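Local coordinates for protein putative O-methyltransferase (Klebsiella pneumoniae subsp. pneumoniae, PDB 3TFW) that probably transfers a methyl group from S-adenosylmethionine to an oxygen atom of its substrate, at residues 62-67 and 136-141; 96-101 and 119-124. One frame throughout, in Å; residues are numbered along the deposited sequence.

Interaction 1: 62-67 and 136-141; sequences TQAKRI and AFDLIF
D138 turns its carboxylate across to the backbone of K65 and R66, near the N-terminal ends of the parallel strands 66-70 and 139-142, neighbours in the central sheet of the Rossmann-like methyltransferase fold. With CG beside its own backbone N (chi1 -58°), the side chain brings OD2 between two successive amides. K65 N donates to D138 OD2 at 2.9 Å in a nearly straight bond (166°), and R66 N donates to the same oxygen at 3.1 Å along a more bent path. Both amides come from the anti side, each tilted moderately out of the carboxylate plane, on opposite faces of it. The other oxygen, OD1, forms a salt bridge with R161, and the carboxylate thereby ties the start of strand 66-70 to a third part of the chain. A64 CB packs on D138 CB at 3.8 Å, while I67 and L139, paired in the parallel bridge, put their side chains on the same face of the sheet, where both touch V59 of helix 49-62. F137 lies differently: the edge of its ring is directed at R66 C and I67 N of the R66-I67 peptide, and its CD1 also lies 3.4 Å from I67 C. R66 O accepts from D138 N at 2.8 Å and weakly from L139 N at 3.4 Å.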
loop_
_atom_site.group_PDB
_atom_site.type_symbol
_atom_site.label_atom_id
_atom_site.label_comp_id
_atom_site.label_asym_id
_atom_site.label_seq_id
_atom_site.Cartn_x
_atom_site.Cartn_y
_atom_site.Cartn_z
ATOM N N THR A 62 -11.174 3.994 1.531
ATOM C CA THR A 62 -12.000 4.690 0.563
ATOM C C THR A 62 -13.446 4.823 1.029
ATOM O O THR A 62 -14.226 5.530 0.396
ATOM C CB THR A 62 -11.989 4.022 -0.844
ATOM O OG1 THR A 62 -12.329 2.626 -0.739
ATOM C CG2 THR A 62 -10.635 4.196 -1.523
ATOM N N GLN A 63 -13.796 4.145 2.125
ATOM C CA GLN A 63 -15.191 4.022 2.563
ATOM C C GLN A 63 -16.064 3.583 1.377
ATOM O O GLN A 63 -17.177 4.092 1.175
ATOM C CB GLN A 63 -15.710 5.347 3.152
ATOM C CG GLN A 63 -15.015 5.772 4.447
ATOM C CD GLN A 63 -15.524 7.110 4.978
ATOM O OE1 GLN A 63 -15.657 8.087 4.234
ATOM N NE2 GLN A 63 -15.795 7.159 6.275
ATOM N N ALA A 64 -15.548 2.634 0.596
ATOM C CA ALA A 64 -16.204 2.230 -0.645
ATOM C C ALA A 64 -17.604 1.677 -0.407
ATOM O O ALA A 64 -17.837 0.923 0.548
ATOM C CB ALA A 64 -15.344 1.204 -1.403
ATOM N N LYS A 65 -18.529 2.085 -1.266
ATOM C CA LYS A 65 -19.855 1.482 -1.357
ATOM C C LYS A 65 -20.019 0.818 -2.718
ATOM O O LYS A 65 -20.934 0.013 -2.908
ATOM C CB LYS A 65 -20.969 2.532 -1.168
ATOM C CG LYS A 65 -21.047 3.136 0.225
ATOM C CD LYS A 65 -22.443 3.691 0.501
ATOM C CE LYS A 65 -22.571 4.170 1.943
ATOM N NZ LYS A 65 -23.882 4.865 2.158
ATOM N N ARG A 66 -19.143 1.172 -3.664
ATOM C CA ARG A 66 -19.183 0.639 -5.021
ATOM C C ARG A 66 -17.782 0.220 -5.427
ATOM O O ARG A 66 -16.867 1.029 -5.432
ATOM C CB ARG A 66 -19.740 1.667 -6.016
ATOM C CG ARG A 66 -21.220 1.989 -5.784
ATOM C CD ARG A 66 -21.745 3.140 -6.616
ATOM N NE ARG A 66 -23.181 3.277 -6.371
ATOM C CZ ARG A 66 -24.127 2.594 -7.021
ATOM N NH1 ARG A 66 -23.801 1.759 -7.994
ATOM N NH2 ARG A 66 -25.409 2.772 -6.711
ATOM N N ILE A 67 -17.624 -1.059 -5.734
ATOM C CA ILE A 67 -16.326 -1.604 -6.138
ATOM C C ILE A 67 -16.465 -2.284 -7.497
ATOM O O ILE A 67 -17.459 -2.973 -7.754
ATOM C CB ILE A 67 -15.775 -2.611 -5.089
ATOM C CG1 ILE A 67 -15.619 -1.923 -3.722
ATOM C CG2 ILE A 67 -14.417 -3.203 -5.561
ATOM C CD1 ILE A 67 -15.278 -2.880 -2.556
ATOM N N ALA A 136 -20.265 6.247 -10.597
ATOM C CA ALA A 136 -18.830 5.972 -10.411
ATOM C C ALA A 136 -18.559 4.922 -9.328
ATOM O O ALA A 136 -19.303 4.813 -8.353
ATOM C CB ALA A 136 -18.087 7.271 -10.087
ATOM N N PHE A 137 -17.490 4.145 -9.509
ATOM C CA PHE A 137 -17.015 3.230 -8.472
ATOM C C PHE A 137 -16.011 3.943 -7.562
ATOM O O PHE A 137 -15.301 4.849 -7.997
ATOM C CB PHE A 137 -16.349 2.001 -9.091
ATOM C CG PHE A 137 -17.285 1.148 -9.894
ATOM C CD1 PHE A 137 -18.035 0.147 -9.284
ATOM C CD2 PHE A 137 -17.393 1.330 -11.266
ATOM C CE1 PHE A 137 -18.904 -0.658 -10.036
ATOM C CE2 PHE A 137 -18.256 0.539 -12.020
ATOM C CZ PHE A 137 -19.012 -0.450 -11.402
ATOM N N ASP A 138 -15.934 3.508 -6.309
ATOM C CA ASP A 138 -15.034 4.123 -5.324
ATOM C C ASP A 138 -13.657 3.482 -5.327
ATOM O O ASP A 138 -12.640 4.110 -4.965
ATOM C CB ASP A 138 -15.642 3.998 -3.932
ATOM C CG ASP A 138 -17.000 4.644 -3.839
ATOM O OD1 ASP A 138 -17.117 5.805 -4.268
ATOM O OD2 ASP A 138 -17.956 3.978 -3.373
ATOM N N LEU A 139 -13.642 2.212 -5.702
ATOM C CA LEU A 139 -12.421 1.436 -5.761
ATOM C C LEU A 139 -12.503 0.497 -6.957
ATOM O O LEU A 139 -13.536 -0.162 -7.188
ATOM C CB LEU A 139 -12.235 0.645 -4.454
ATOM C CG LEU A 139 -11.087 -0.374 -4.488
ATOM C CD1 LEU A 139 -9.798 0.395 -4.451
ATOM C CD2 LEU A 139 -11.156 -1.343 -3.333
ATOM N N ILE A 140 -11.426 0.457 -7.738
ATOM C CA ILE A 140 -11.399 -0.340 -8.956
ATOM C C ILE A 140 -10.132 -1.187 -8.942
ATOM O O ILE A 140 -9.020 -0.658 -8.807
ATOM C CB ILE A 140 -11.461 0.524 -10.234
ATOM C CG1 ILE A 140 -12.740 1.385 -10.250
ATOM C CG2 ILE A 140 -11.388 -0.369 -11.488
ATOM C CD1 ILE A 140 -12.788 2.439 -11.371
ATOM N N PHE A 141 -10.311 -2.499 -9.057
ATOM C CA PHE A 141 -9.196 -3.439 -9.017
ATOM C C PHE A 141 -9.037 -4.115 -10.367
ATOM O O PHE A 141 -9.958 -4.771 -10.859
ATOM C CB PHE A 141 -9.430 -4.467 -7.901
ATOM C CG PHE A 141 -8.284 -5.399 -7.685
ATOM C CD1 PHE A 141 -7.157 -4.980 -6.986
ATOM C CD2 PHE A 141 -8.318 -6.695 -8.190
ATOM C CE1 PHE A 141 -6.085 -5.849 -6.785
ATOM C CE2 PHE A 141 -7.240 -7.566 -7.989
ATOM C CZ PHE A 141 -6.135 -7.139 -7.289
#

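Interaction 2: 96-101 and 119-124; sequences ADAHHA and LREGPA
E121 lies against A98 and A101 in the first turn of helix 98-110, its contacts with them being van der Waals in kind. E121 OE2 is 3.2 Å from A98 CB, and the aliphatic part of the same side chain passes A101, E121 CG standing 3.9 Å from A101 CB. L119 approaches the same alanine from the strand, its CD2 3.6 Å from A101 O.

No direct hydrogen bond crosses between 96-101 and 119-124, but water does. One water donates to A96 O and to E121 OE2 (2.7 Å); another donates to E121 OE1 (2.9 Å), though its link to A98 O is suspiciously short and remains doubtful. The extended glutamate, CG anti to its backbone N (chi1 180°), reaches these waters by running alongside the helix.

The backbones meet in a CA-H...O contact, A96 CA to G122 O at 3.3 Å. Within 96-101, D97 caps the helix by accepting from H100 N through the anti lone pair of OD2 (3.0 Å).

Strand 90-95, helix 98-110 and strand 117-121 form a right-handed beta-alpha-beta crossover of the Rossmann-like methyltransferase fold, and here the N-terminal end of the helix meets the C-terminal end of the second strand.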
loop_
_atom_site.group_PDB
_atom_site.type_symbol
_atom_site.label_atom_id
_atom_site.label_comp_id
_atom_site.label_asym_id
_atom_site.label_seq_id
_atom_site.Cartn_x
_atom_site.Cartn_y
_atom_site.Cartn_z
ATOM N N ALA A 96 -14.407 -13.849 -17.502
ATOM C CA ALA A 96 -14.649 -14.366 -18.861
ATOM C C ALA A 96 -14.804 -15.888 -18.915
ATOM O O ALA A 96 -15.536 -16.423 -19.763
ATOM C CB ALA A 96 -13.536 -13.915 -19.802
ATOM N N ASP A 97 -14.114 -16.592 -18.019
ATOM C CA ASP A 97 -14.060 -18.048 -18.084
ATOM C C ASP A 97 -15.239 -18.690 -17.355
ATOM O O ASP A 97 -15.475 -18.426 -16.168
ATOM C CB ASP A 97 -12.712 -18.567 -17.563
ATOM C CG ASP A 97 -12.535 -20.053 -17.802
ATOM O OD1 ASP A 97 -12.000 -20.419 -18.867
ATOM O OD2 ASP A 97 -12.977 -20.846 -16.953
ATOM N N ALA A 98 -15.970 -19.544 -18.068
ATOM C CA ALA A 98 -17.198 -20.139 -17.534
ATOM C C ALA A 98 -16.935 -21.023 -16.310
ATOM O O ALA A 98 -17.674 -20.976 -15.327
ATOM C CB ALA A 98 -17.943 -20.913 -18.624
ATOM N N HIS A 99 -15.860 -21.803 -16.366
ATOM C CA HIS A 99 -15.463 -22.652 -15.247
ATOM C C HIS A 99 -15.008 -21.829 -14.028
ATOM O O HIS A 99 -15.370 -22.158 -12.901
ATOM C CB HIS A 99 -14.385 -23.657 -15.673
ATOM C CG HIS A 99 -13.906 -24.538 -14.560
ATOM N ND1 HIS A 99 -14.768 -25.212 -13.719
ATOM C CD2 HIS A 99 -12.655 -24.869 -14.159
ATOM C CE1 HIS A 99 -14.069 -25.906 -12.840
ATOM N NE2 HIS A 99 -12.785 -25.720 -13.089
ATOM N N HIS A 100 -14.236 -20.765 -14.244
ATOM C CA HIS A 100 -13.883 -19.874 -13.134
ATOM C C HIS A 100 -15.142 -19.239 -12.541
ATOM O O HIS A 100 -15.285 -19.175 -11.330
ATOM C CB HIS A 100 -12.892 -18.781 -13.556
ATOM C CG HIS A 100 -11.584 -19.299 -14.073
ATOM N ND1 HIS A 100 -10.477 -18.492 -14.218
ATOM C CD2 HIS A 100 -11.209 -20.529 -14.498
ATOM C CE1 HIS A 100 -9.473 -19.205 -14.700
ATOM N NE2 HIS A 100 -9.892 -20.443 -14.882
ATOM N N ALA A 101 -16.052 -18.774 -13.393
ATOM C CA ALA A 101 -17.281 -18.138 -12.897
ATOM C C ALA A 101 -18.088 -19.093 -12.018
ATOM O O ALA A 101 -18.590 -18.692 -10.973
ATOM C CB ALA A 101 -18.130 -17.611 -14.035
ATOM N N LEU A 119 -21.748 -10.939 -10.083
ATOM C CA LEU A 119 -20.775 -11.584 -10.951
ATOM C C LEU A 119 -21.321 -11.608 -12.374
ATOM O O LEU A 119 -22.350 -12.236 -12.645
ATOM C CB LEU A 119 -20.460 -13.000 -10.436
ATOM C CG LEU A 119 -19.607 -13.969 -11.273
ATOM C CD1 LEU A 119 -18.367 -13.304 -11.819
ATOM C CD2 LEU A 119 -19.222 -15.194 -10.457
ATOM N N ARG A 120 -20.635 -10.909 -13.270
ATOM C CA ARG A 120 -21.016 -10.871 -14.682
ATOM C C ARG A 120 -20.018 -11.651 -15.517
ATOM O O ARG A 120 -18.870 -11.238 -15.689
ATOM C CB ARG A 120 -21.145 -9.430 -15.188
ATOM C CG ARG A 120 -22.438 -8.748 -14.741
ATOM C CD ARG A 120 -22.811 -7.541 -15.610
ATOM N NE ARG A 120 -23.867 -6.772 -14.948
ATOM C CZ ARG A 120 -24.475 -5.700 -15.447
ATOM N NH1 ARG A 120 -24.155 -5.225 -16.642
ATOM N NH2 ARG A 120 -25.426 -5.101 -14.741
ATOM N N GLU A 121 -20.481 -12.794 -16.019
ATOM C CA GLU A 121 -19.674 -13.703 -16.814
ATOM C C GLU A 121 -19.725 -13.308 -18.296
ATOM O O GLU A 121 -20.797 -13.056 -18.838
ATOM C CB GLU A 121 -20.166 -15.139 -16.611
ATOM C CG GLU A 121 -19.404 -16.203 -17.396
ATOM C CD GLU A 121 -20.050 -17.578 -17.296
ATOM O OE1 GLU A 121 -20.718 -17.879 -16.285
ATOM O OE2 GLU A 121 -19.885 -18.367 -18.237
ATOM N N GLY A 122 -18.564 -13.304 -18.941
ATOM C CA GLY A 122 -18.437 -12.885 -20.338
ATOM C C GLY A 122 -17.172 -12.055 -20.518
ATOM O O GLY A 122 -16.509 -11.722 -19.534
ATOM N N PRO A 123 -16.827 -11.713 -21.776
ATOM C CA PRO A 123 -15.693 -10.824 -22.036
ATOM C C PRO A 123 -15.808 -9.557 -21.198
ATOM O O PRO A 123 -16.851 -8.901 -21.228
ATOM C CB PRO A 123 -15.858 -10.478 -23.519
ATOM C CG PRO A 123 -16.509 -11.670 -24.098
ATOM C CD PRO A 123 -17.471 -12.153 -23.028
ATOM N N ALA A 124 -14.762 -9.237 -20.440
ATOM C CA ALA A 124 -14.790 -8.082 -19.540
ATOM C C ALA A 124 -15.154 -6.793 -20.277
ATOM O O ALA A 124 -15.933 -5.973 -19.770
ATOM C CB ALA A 124 -13.462 -7.925 -18.825
HETATM O O HOH W 1 -18.182 -17.694 -20.224
HETATM O O HOH W 2 -20.103 -20.635 -15.602
#

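Both contacts belong to one sheet but to opposite ends of its parallel strands. Interaction 1 joins the beginnings of strands 66-70 and 139-142, neighbours in the middle of the sheet, whereas interaction 2 lies where strands 90-95 and 117-121 finish. Their centres are about 21 Å apart and their nearest atoms about 9 Å, without touching. Strand 90-95 connects them: Q90 and L92 bond to the backbone of 62-67, and T93 and E95 to that of 119-124. In methyltransferases of this fold S-adenosylmethionine binds at the C-terminal ends of the parallel strands, so interaction 2 is on the side of the probable cofactor site and interaction 1 at the far end.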